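Local coordinates for tapirin (Caldicellulosiruptor kristjanssonii, PDB 6N2B), which probably binds cellulose and mediates cell adhesion through a beta-helical C-terminal domain that carries a calcium ion, at residues E206-S211 against F221-G226; R346-S351 against F369-A374. One frame throughout, in Å; residues are numbered along the deposited sequence.

Both contacts belong to the same beta-helix, yet they join its parts differently. Interaction 1 is buried and links two separate faces of the solenoid across its inside, with no hydrogen bond between the segments; an alanine and a glycine let the backbones come close, valines and a phenylalanine add apolar packing, and a buried glutamate finds its polar partners outside the two segments. Interaction 2 links equivalent strands of successive turns and is only partly buried: a parallel backbone ladder has isoleucines on its inner face, and continues into a more open end where a glutamate, a lysine and a serine meet. The nearest atoms lie about 24 Å apart, and both contacts stand away from the calcium site.

Interaction 1: residues E206-S211 against F221-G226; sequences EYAVYS and FTVRGG
Glu206 reaches Gly226 with the end of its side chain: CG stands anti to the backbone N (chi1 154°), the chain bends at chi2, and OE2 comes to 3.3 Å from the carbonyl C of Gly226, a van der Waals approach. The polar partners of OE2 are Ser227 and Asn246, which hydrogen-bond it and so satisfy this oxygen of a buried residue. Ala208 follows, its CA 4.9 Å from that of Gly226, the closest CA pair across the contact. Glycine suits this spot because a side chain on Gly226 would point into the backbone around Tyr207 and Ala208, and because its phi is positive. Ala208 CB packs on Val223 CG2 at 3.5 Å and lies 3.8 Å from Gly225 O, a place where a single methyl is enough to fill the approach. At Ala208 and Val209 the chain turns a corner of the beta-helix. The strand beyond runs parallel to 227-230, whereas 221-224 pairs with 240-250 and 526-531 on another face, so the two segments meet across the interior, with no hydrogen bond between them; where they touch, 206-209 and 221-226 run in nearly opposite directions, 164° apart. Val209 extends the apolar line: its CG2 meets the edge of the Phe221 ring at CZ, 4.5 Å away and near the ring plane, a loose contact that Leu529 and Ile527 of strand 526-531 add to.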
loop_
_atom_site.group_PDB
_atom_site.type_symbol
_atom_site.label_atom_id
_atom_site.label_comp_id
_atom_site.label_asym_id
_atom_site.label_seq_id
_atom_site.Cartn_x
_atom_site.Cartn_y
_atom_site.Cartn_z
ATOM N N GLU A 206 8.778 -5.341 -9.641
ATOM C CA GLU A 206 7.696 -4.384 -9.808
ATOM C C GLU A 206 7.475 -3.527 -8.562
ATOM O O GLU A 206 6.825 -2.482 -8.644
ATOM C CB GLU A 206 6.412 -5.127 -10.200
ATOM C CG GLU A 206 5.062 -4.450 -9.831
ATOM C CD GLU A 206 4.805 -3.104 -10.549
ATOM O OE1 GLU A 206 5.456 -2.817 -11.582
ATOM O OE2 GLU A 206 3.956 -2.320 -10.057
ATOM N N TYR A 207 8.047 -3.888 -7.425
ATOM C CA TYR A 207 7.683 -3.228 -6.180
ATOM C C TYR A 207 8.546 -1.994 -5.918
ATOM O O TYR A 207 9.768 -2.016 -6.109
ATOM C CB TYR A 207 7.735 -4.232 -5.026
ATOM C CG TYR A 207 6.515 -5.107 -5.150
ATOM C CD1 TYR A 207 6.487 -6.182 -6.046
ATOM C CD2 TYR A 207 5.349 -4.799 -4.456
ATOM C CE1 TYR A 207 5.352 -6.956 -6.198
ATOM C CE2 TYR A 207 4.201 -5.562 -4.608
ATOM C CZ TYR A 207 4.204 -6.633 -5.481
ATOM O OH TYR A 207 3.049 -7.373 -5.622
ATOM N N ALA A 208 7.872 -0.891 -5.564
ATOM C CA ALA A 208 8.568 0.244 -4.980
ATOM C C ALA A 208 8.950 -0.061 -3.536
ATOM O O ALA A 208 10.054 0.284 -3.082
ATOM C CB ALA A 208 7.696 1.492 -5.071
ATOM N N VAL A 209 8.067 -0.743 -2.814
ATOM C CA VAL A 209 8.347 -1.208 -1.464
ATOM C C VAL A 209 8.026 -2.695 -1.421
ATOM O O VAL A 209 6.870 -3.091 -1.599
ATOM C CB VAL A 209 7.536 -0.440 -0.404
ATOM C CG1 VAL A 209 7.862 -0.934 0.992
ATOM C CG2 VAL A 209 7.810 1.031 -0.495
ATOM N N TYR A 210 9.040 -3.516 -1.198
ATOM C CA TYR A 210 8.846 -4.936 -0.932
ATOM C C TYR A 210 9.326 -5.191 0.485
ATOM O O TYR A 210 10.519 -5.064 0.768
ATOM C CB TYR A 210 9.607 -5.803 -1.930
ATOM C CG TYR A 210 9.311 -7.278 -1.792
ATOM C CD1 TYR A 210 9.987 -8.059 -0.863
ATOM C CD2 TYR A 210 8.354 -7.896 -2.597
ATOM C CE1 TYR A 210 9.718 -9.402 -0.735
ATOM C CE2 TYR A 210 8.077 -9.245 -2.478
ATOM C CZ TYR A 210 8.762 -9.994 -1.547
ATOM O OH TYR A 210 8.503 -11.347 -1.423
ATOM N N SER A 211 8.410 -5.542 1.372
ATOM C CA SER A 211 8.744 -5.793 2.769
ATOM C C SER A 211 8.417 -7.243 3.100
ATOM O O SER A 211 7.244 -7.641 3.087
ATOM C CB SER A 211 7.993 -4.839 3.693
ATOM O OG SER A 211 8.541 -3.542 3.621
ATOM N N PHE A 221 5.131 10.264 3.697
ATOM C CA PHE A 221 5.792 9.284 2.849
ATOM C C PHE A 221 4.923 9.115 1.622
ATOM O O PHE A 221 3.745 8.757 1.731
ATOM C CB PHE A 221 5.980 7.949 3.576
ATOM C CG PHE A 221 6.823 6.936 2.826
ATOM C CD1 PHE A 221 6.240 6.036 1.944
ATOM C CD2 PHE A 221 8.190 6.845 3.048
ATOM C CE1 PHE A 221 7.012 5.078 1.276
ATOM C CE2 PHE A 221 8.964 5.890 2.371
ATOM C CZ PHE A 221 8.367 5.010 1.488
ATOM N N THR A 222 5.486 9.420 0.467
ATOM C CA THR A 222 4.795 9.246 -0.796
ATOM C C THR A 222 5.525 8.175 -1.583
ATOM O O THR A 222 6.748 8.241 -1.737
ATOM C CB THR A 222 4.760 10.542 -1.601
ATOM O OG1 THR A 222 4.036 11.552 -0.887
ATOM C CG2 THR A 222 4.119 10.286 -2.938
ATOM N N VAL A 223 4.790 7.183 -2.059
ATOM C CA VAL A 223 5.292 6.282 -3.076
ATOM C C VAL A 223 4.529 6.558 -4.369
ATOM O O VAL A 223 3.293 6.647 -4.380
ATOM C CB VAL A 223 5.206 4.811 -2.638
ATOM C CG1 VAL A 223 3.860 4.499 -2.044
ATOM C CG2 VAL A 223 5.489 3.923 -3.827
ATOM N N ARG A 224 5.279 6.754 -5.446
ATOM C CA ARG A 224 4.748 7.170 -6.736
ATOM C C ARG A 224 5.152 6.109 -7.758
ATOM O O ARG A 224 6.325 6.027 -8.153
ATOM C CB ARG A 224 5.274 8.558 -7.105
ATOM C CG ARG A 224 4.968 9.019 -8.514
ATOM C CD ARG A 224 5.661 10.361 -8.824
ATOM N NE ARG A 224 5.271 11.404 -7.874
ATOM C CZ ARG A 224 4.291 12.274 -8.098
ATOM N NH1 ARG A 224 3.634 12.221 -9.247
ATOM N NH2 ARG A 224 3.974 13.190 -7.183
ATOM N N GLY A 225 4.174 5.299 -8.179
ATOM C CA GLY A 225 4.418 4.215 -9.102
ATOM C C GLY A 225 4.786 2.951 -8.373
ATOM O O GLY A 225 4.895 2.898 -7.140
ATOM N N GLY A 226 5.004 1.908 -9.167
ATOM C CA GLY A 226 5.386 0.604 -8.645
ATOM C C GLY A 226 4.282 0.002 -7.787
ATOM O O GLY A 226 3.131 0.444 -7.772
#

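Interaction 2: residues R346-S351 against F369-A374; sequences RTTIKS and FIEAGA
Residues 346-351 and 369-374 form a parallel strand pair between successive turns of the solenoid, continued by a side-chain network where the strands end. Phe369 N donates to Thr347 O (3.0 Å), Ile349 N to Phe369 O (2.9 Å) and Glu371 N to Ile349 O (2.9 Å), so Phe369 bonds to the residues flanking Thr348, and Ile349 to those flanking Ile370. Thr348 and Phe369 lie side by side on one face; Phe369, partly exposed, also touches Pro391. Ile349 and Ile370 occupy the other face and are buried; their branched apolar side chains suit both an extended backbone and the packed interior. This is the ladder of a beta-helix, with Ile349 meeting Ile330 of the preceding turn. Ile349 CG2, anti to the backbone N, packs on Ala374 CB at 3.8 Å. Glu371 opens a type II turn to Ala374, in which Gly373 takes the positive phi (80°). The extended side chain of Glu371 brings OE1 to 3.0 Å from Ser351 N, which meets it on the anti side, 19° out of the carboxylate plane. Glu371 OE2 forms a long salt bridge with Lys350 NZ (3.6 Å), the two chains running alongside each other. With a leucine in place of Glu371, Lys350 would probably lose this counter-charge and Ser351 N the carboxylate acceptor. Ser351 CB lies beside Ala372 O, where a short side chain fits next to the turn.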
loop_
_atom_site.group_PDB
_atom_site.type_symbol
_atom_site.label_atom_id
_atom_site.label_comp_id
_atom_site.label_asym_id
_atom_site.label_seq_id
_atom_site.Cartn_x
_atom_site.Cartn_y
_atom_site.Cartn_z
ATOM N N ARG A 346 -21.678 7.447 4.865
ATOM C CA ARG A 346 -22.459 7.414 3.630
ATOM C C ARG A 346 -21.835 6.428 2.656
ATOM O O ARG A 346 -20.629 6.479 2.404
ATOM C CB ARG A 346 -22.554 8.793 2.967
ATOM C CG ARG A 346 -23.224 8.710 1.609
ATOM C CD ARG A 346 -23.796 10.034 1.150
ATOM N NE ARG A 346 -22.781 11.068 0.997
ATOM C CZ ARG A 346 -22.949 12.180 0.285
ATOM N NH1 ARG A 346 -24.102 12.408 -0.345
ATOM N NH2 ARG A 346 -21.959 13.067 0.206
ATOM N N THR A 347 -22.655 5.541 2.107
ATOM C CA THR A 347 -22.220 4.623 1.068
ATOM C C THR A 347 -23.140 4.792 -0.122
ATOM O O THR A 347 -24.353 4.609 0.011
ATOM C CB THR A 347 -22.240 3.178 1.542
ATOM O OG1 THR A 347 -21.423 3.055 2.708
ATOM C CG2 THR A 347 -21.705 2.274 0.458
ATOM N N THR A 348 -22.561 5.133 -1.274
ATOM C CA THR A 348 -23.283 5.333 -2.523
ATOM C C THR A 348 -22.969 4.196 -3.491
ATOM O O THR A 348 -21.802 3.950 -3.811
ATOM C CB THR A 348 -22.917 6.678 -3.153
ATOM O OG1 THR A 348 -23.237 7.732 -2.241
ATOM C CG2 THR A 348 -23.688 6.895 -4.452
ATOM N N ILE A 349 -24.005 3.514 -3.961
ATOM C CA ILE A 349 -23.891 2.617 -5.104
ATOM C C ILE A 349 -24.094 3.475 -6.346
ATOM O O ILE A 349 -25.173 4.035 -6.545
ATOM C CB ILE A 349 -24.920 1.481 -5.029
ATOM C CG1 ILE A 349 -25.038 0.974 -3.587
ATOM C CG2 ILE A 349 -24.572 0.345 -5.987
ATOM C CD1 ILE A 349 -23.737 0.418 -3.001
ATOM N N LYS A 350 -23.056 3.615 -7.159
ATOM C CA LYS A 350 -23.141 4.493 -8.316
ATOM C C LYS A 350 -23.867 3.799 -9.460
ATOM O O LYS A 350 -24.006 2.572 -9.485
ATOM C CB LYS A 350 -21.751 4.934 -8.777
ATOM C CG LYS A 350 -20.990 5.766 -7.766
ATOM C CD LYS A 350 -20.490 7.065 -8.394
ATOM C CE LYS A 350 -21.568 8.129 -8.464
ATOM N NZ LYS A 350 -21.293 9.215 -9.460
ATOM N N SER A 351 -24.319 4.608 -10.423
ATOM C CA SER A 351 -25.139 4.107 -11.524
ATOM C C SER A 351 -24.452 2.954 -12.233
ATOM O O SER A 351 -23.254 3.004 -12.526
ATOM C CB SER A 351 -25.423 5.219 -12.535
ATOM O OG SER A 351 -25.815 6.417 -11.891
ATOM N N PHE A 369 -27.155 5.615 -0.351
ATOM C CA PHE A 369 -27.779 6.160 -1.540
ATOM C C PHE A 369 -27.571 5.192 -2.695
ATOM O O PHE A 369 -26.441 4.804 -2.984
ATOM C CB PHE A 369 -27.190 7.532 -1.857
ATOM C CG PHE A 369 -27.949 8.302 -2.885
ATOM C CD1 PHE A 369 -27.672 8.140 -4.241
ATOM C CD2 PHE A 369 -28.917 9.219 -2.504
ATOM C CE1 PHE A 369 -28.366 8.873 -5.208
ATOM C CE2 PHE A 369 -29.620 9.954 -3.461
ATOM C CZ PHE A 369 -29.343 9.784 -4.813
ATOM N N ILE A 370 -28.657 4.793 -3.343
ATOM C CA ILE A 370 -28.595 3.938 -4.521
ATOM C C ILE A 370 -28.937 4.787 -5.740
ATOM O O ILE A 370 -30.051 5.318 -5.855
ATOM C CB ILE A 370 -29.533 2.735 -4.386
ATOM C CG1 ILE A 370 -29.307 2.103 -3.018
ATOM C CG2 ILE A 370 -29.292 1.732 -5.507
ATOM C CD1 ILE A 370 -30.392 1.214 -2.588
ATOM N N GLU A 371 -27.978 4.929 -6.644
ATOM C CA GLU A 371 -28.220 5.815 -7.763
ATOM C C GLU A 371 -29.095 5.124 -8.797
ATOM O O GLU A 371 -29.317 3.907 -8.759
ATOM C CB GLU A 371 -26.905 6.283 -8.384
ATOM C CG GLU A 371 -26.306 7.472 -7.646
ATOM C CD GLU A 371 -24.969 7.918 -8.215
ATOM O OE1 GLU A 371 -24.489 7.284 -9.189
ATOM O OE2 GLU A 371 -24.405 8.905 -7.677
ATOM N N ALA A 372 -29.618 5.934 -9.715
ATOM C CA ALA A 372 -30.439 5.409 -10.793
ATOM C C ALA A 372 -29.649 4.383 -11.593
ATOM O O ALA A 372 -28.490 4.608 -11.942
ATOM C CB ALA A 372 -30.908 6.545 -11.696
ATOM N N GLY A 373 -30.273 3.251 -11.880
ATOM C CA GLY A 373 -29.582 2.206 -12.592
ATOM C C GLY A 373 -28.671 1.357 -11.741
ATOM O O GLY A 373 -28.102 0.389 -12.263
ATOM N N ALA A 374 -28.517 1.683 -10.455
ATOM C CA ALA A 374 -27.789 0.848 -9.509
ATOM C C ALA A 374 -28.750 -0.090 -8.778
ATOM O O ALA A 374 -29.971 0.029 -8.880
ATOM C CB ALA A 374 -27.023 1.713 -8.514
#